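Putative lipoprotein (Clostridium perfringens ATCC 13124, PDB 4R7R) is of unknown function but, as a putative lipoprotein with an alpha-beta fold, may act at the cell surface and possibly bind lipid. Local coordinates at residues N66-K71 with V82-G87. Sequence-based numbering, arbitrary orientation.
Sequences NKPLYK and VIDIYG
Pro68 lies over one face of the Tyr86 ring, its CA 4.0 Å from the ring centroid in a CH-pi contact, while its CD rests near Tyr86 CE1. The Tyr70 ring, by contrast, meets Ile85 CG2 at its edge, near the ring plane, and the Tyr70 side chain also touches Cys120 and Gln121 of helix 116-125. Between these two rings the hairpin of strands 70-75 and 80-85 begins with a classic beta bulge: Leu69 and Tyr70 both face Ile85. Ile85 O takes a 2.6 Å bond from Leu69 N and a weak one from Tyr70 N, and Ile85 N returns a nearly straight bond of 2.8 Å to Tyr70 O. On the sheet face opposite Tyr70 and Ile85, Lys71 runs alongside Asp84. Its chain is extended through chi2 and chi3 and then bends at the last torsion (chi4 73°), bringing NZ to the syn side of Asp84 OD1 in a 2.6 Å salt bridge, with NZ 22° out of the carboxylate plane. The aliphatic part of Lys71 crosses Val82, with CE 3.8 Å from CG1. Tyr94 OH, on strand 90-95, hydrogen-bonds both Lys71 NZ and Asp84 OD2. The buried carboxylate thus has a partner on each oxygen, and the nearby ammonium would be expected to favour its ionised form.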
ATOM      1  N   ASN A  66      -4.914 -16.254  -3.614  1.00113.85           N
ATOM      2  CA  ASN A  66      -4.953 -16.066  -5.058  1.00118.93           C
ATOM      3  C   ASN A  66      -5.012 -14.606  -5.510  1.00111.76           C
ATOM      4  O   ASN A  66      -4.485 -14.268  -6.550  1.00114.82           O
ATOM      5  CB  ASN A  66      -6.138 -16.829  -5.646  1.00123.06           C
ATOM      6  CG  ASN A  66      -5.813 -17.450  -6.986  1.00130.52           C
ATOM      7  OD1 ASN A  66      -5.853 -16.783  -8.016  1.00132.69           O
ATOM      8  ND2 ASN A  66      -5.484 -18.737  -6.978  1.00136.03           N
ATOM      9  N   LYS A  67      -5.633 -13.729  -4.732  1.00 93.69           N
ATOM     10  CA  LYS A  67      -5.618 -12.319  -5.109  1.00 76.04           C
ATOM     11  C   LYS A  67      -5.919 -11.382  -3.949  1.00 58.30           C
ATOM     12  O   LYS A  67      -6.656 -11.733  -3.023  1.00 55.01           O
ATOM     13  CB  LYS A  67      -6.602 -12.058  -6.261  1.00 69.53           C
ATOM     14  CG  LYS A  67      -8.079 -12.148  -5.917  1.00 63.81           C
ATOM     15  CD  LYS A  67      -8.915 -12.012  -7.183  1.00 63.21           C
ATOM     16  CE  LYS A  67     -10.394 -12.255  -6.928  1.00 59.75           C
ATOM     17  NZ  LYS A  67     -11.183 -12.058  -8.183  1.00 60.87           N
ATOM     18  N   PRO A  68      -5.343 -10.175  -4.004  1.00 46.53           N
ATOM     19  CA  PRO A  68      -5.664  -9.132  -3.035  1.00 40.62           C
ATOM     20  C   PRO A  68      -7.153  -8.840  -2.993  1.00 35.65           C
ATOM     21  O   PRO A  68      -7.901  -9.229  -3.893  1.00 38.44           O
ATOM     22  CB  PRO A  68      -4.897  -7.909  -3.562  1.00 39.95           C
ATOM     23  CG  PRO A  68      -4.653  -8.212  -5.005  1.00 42.19           C
ATOM     24  CD  PRO A  68      -4.431  -9.681  -5.045  1.00 45.00           C
ATOM     25  N   LEU A  69      -7.574  -8.156  -1.940  1.00 29.26           N
ATOM     26  CA  LEU A  69      -8.913  -7.628  -1.876  1.00 25.82           C
ATOM     27  C   LEU A  69      -8.976  -6.373  -2.749  1.00 26.09           C
ATOM     28  O   LEU A  69      -9.917  -6.164  -3.523  1.00 28.35           O
ATOM     29  CB  LEU A  69      -9.287  -7.323  -0.424  1.00 25.05           C
ATOM     30  CG  LEU A  69      -9.285  -8.568   0.475  1.00 26.26           C
ATOM     31  CD1 LEU A  69      -9.667  -8.200   1.894  1.00 26.60           C
ATOM     32  CD2 LEU A  69     -10.202  -9.682  -0.065  1.00 24.18           C
ATOM     33  N   TYR A  70      -7.945  -5.548  -2.627  1.00 32.74           N
ATOM     34  CA  TYR A  70      -7.885  -4.275  -3.318  1.00 28.15           C
ATOM     35  C   TYR A  70      -6.482  -4.011  -3.829  1.00 26.95           C
ATOM     36  O   TYR A  70      -5.489  -4.544  -3.300  1.00 26.09           O
ATOM     37  CB  TYR A  70      -8.277  -3.115  -2.399  1.00 26.20           C
ATOM     38  CG  TYR A  70      -9.656  -3.181  -1.795  1.00 27.17           C
ATOM     39  CD1 TYR A  70     -10.789  -2.863  -2.550  1.00 26.99           C
ATOM     40  CD2 TYR A  70      -9.828  -3.524  -0.461  1.00 28.99           C
ATOM     41  CE1 TYR A  70     -12.060  -2.905  -1.989  1.00 28.86           C
ATOM     42  CE2 TYR A  70     -11.096  -3.557   0.109  1.00 32.09           C
ATOM     43  CZ  TYR A  70     -12.204  -3.251  -0.661  1.00 31.93           C
ATOM     44  OH  TYR A  70     -13.452  -3.300  -0.092  1.00 35.25           O
ATOM     45  N   LYS A  71      -6.410  -3.133  -4.819  1.00 26.05           N
ATOM     46  CA  LYS A  71      -5.151  -2.703  -5.377  1.00 27.26           C
ATOM     47  C   LYS A  71      -5.116  -1.178  -5.358  1.00 25.52           C
ATOM     48  O   LYS A  71      -6.030  -0.507  -5.861  1.00 24.98           O
ATOM     49  CB  LYS A  71      -4.998  -3.252  -6.792  1.00 30.70           C
ATOM     50  CG  LYS A  71      -3.604  -3.692  -7.161  1.00 35.15           C
ATOM     51  CD  LYS A  71      -3.589  -4.400  -8.530  1.00 38.00           C
ATOM     52  CE  LYS A  71      -2.184  -4.843  -8.877  1.00 38.32           C
ATOM     53  NZ  LYS A  71      -1.763  -5.996  -8.054  1.00 38.40           N
ATOM     54  N   VAL A  82       2.611   0.272  -6.375  1.00 24.54           N
ATOM     55  CA  VAL A  82       1.425  -0.526  -6.181  1.00 24.17           C
ATOM     56  C   VAL A  82       1.412  -1.036  -4.750  1.00 24.48           C
ATOM     57  O   VAL A  82       2.437  -1.464  -4.225  1.00 24.57           O
ATOM     58  CB  VAL A  82       1.372  -1.711  -7.193  1.00 28.50           C
ATOM     59  CG1 VAL A  82       0.239  -2.640  -6.881  1.00 28.83           C
ATOM     60  CG2 VAL A  82       1.253  -1.189  -8.619  1.00 29.18           C
ATOM     61  N   ILE A  83       0.250  -0.956  -4.103  1.00 25.33           N
ATOM     62  CA  ILE A  83       0.058  -1.636  -2.831  1.00 23.79           C
ATOM     63  C   ILE A  83      -1.090  -2.640  -2.971  1.00 25.58           C
ATOM     64  O   ILE A  83      -2.224  -2.262  -3.310  1.00 24.34           O
ATOM     65  CB  ILE A  83      -0.259  -0.663  -1.680  1.00 23.01           C
ATOM     66  CG1 ILE A  83       0.743   0.487  -1.644  1.00 22.62           C
ATOM     67  CG2 ILE A  83      -0.270  -1.405  -0.339  1.00 23.19           C
ATOM     68  CD1 ILE A  83       0.402   1.550  -0.616  1.00 20.53           C
ATOM     69  N   ASP A  84      -0.802  -3.916  -2.730  1.00 24.80           N
ATOM     70  CA  ASP A  84      -1.856  -4.918  -2.760  1.00 25.84           C
ATOM     71  C   ASP A  84      -2.412  -5.087  -1.344  1.00 26.42           C
ATOM     72  O   ASP A  84      -1.642  -5.240  -0.395  1.00 27.87           O
ATOM     73  CB  ASP A  84      -1.338  -6.249  -3.319  1.00 27.21           C
ATOM     74  CG  ASP A  84      -1.003  -6.176  -4.814  1.00 30.60           C
ATOM     75  OD1 ASP A  84      -1.638  -5.367  -5.533  1.00 32.05           O
ATOM     76  OD2 ASP A  84      -0.115  -6.936  -5.280  1.00 30.30           O
ATOM     77  N   ILE A  85      -3.736  -5.043  -1.194  1.00 24.76           N
ATOM     78  CA  ILE A  85      -4.348  -5.191   0.128  1.00 25.72           C
ATOM     79  C   ILE A  85      -4.948  -6.590   0.350  1.00 27.24           C
ATOM     80  O   ILE A  85      -5.872  -7.001  -0.362  1.00 29.58           O
ATOM     81  CB  ILE A  85      -5.453  -4.128   0.337  1.00 25.46           C
ATOM     82  CG1 ILE A  85      -4.923  -2.726  -0.002  1.00 23.64           C
ATOM     83  CG2 ILE A  85      -6.006  -4.200   1.749  1.00 25.20           C
ATOM     84  CD1 ILE A  85      -3.677  -2.370   0.762  1.00 23.94           C
ATOM     85  N   TYR A  86      -4.426  -7.318   1.335  1.00 26.95           N
ATOM     86  CA  TYR A  86      -4.977  -8.630   1.704  1.00 28.26           C
ATOM     87  C   TYR A  86      -5.704  -8.601   3.048  1.00 32.72           C
ATOM     88  O   TYR A  86      -5.910  -7.535   3.645  1.00 33.91           O
ATOM     89  CB  TYR A  86      -3.870  -9.682   1.758  1.00 27.70           C
ATOM     90  CG  TYR A  86      -3.143  -9.824   0.451  1.00 26.73           C
ATOM     91  CD1 TYR A  86      -3.530 -10.779  -0.486  1.00 25.37           C
ATOM     92  CD2 TYR A  86      -2.097  -8.977   0.137  1.00 26.56           C
ATOM     93  CE1 TYR A  86      -2.881 -10.900  -1.686  1.00 25.64           C
ATOM     94  CE2 TYR A  86      -1.437  -9.086  -1.058  1.00 27.32           C
ATOM     95  CZ  TYR A  86      -1.831 -10.050  -1.969  1.00 26.53           C
ATOM     96  OH  TYR A  86      -1.159 -10.136  -3.161  1.00 25.01           O
ATOM     97  N   GLY A  87      -6.087  -9.780   3.525  1.00 34.11           N
ATOM     98  CA  GLY A  87      -6.732  -9.896   4.820  1.00 35.90           C
ATOM     99  C   GLY A  87      -5.748  -9.735   5.963  1.00 34.62           C
ATOM    100  O   GLY A  87      -4.541  -9.697   5.740  1.00 35.86           O
TER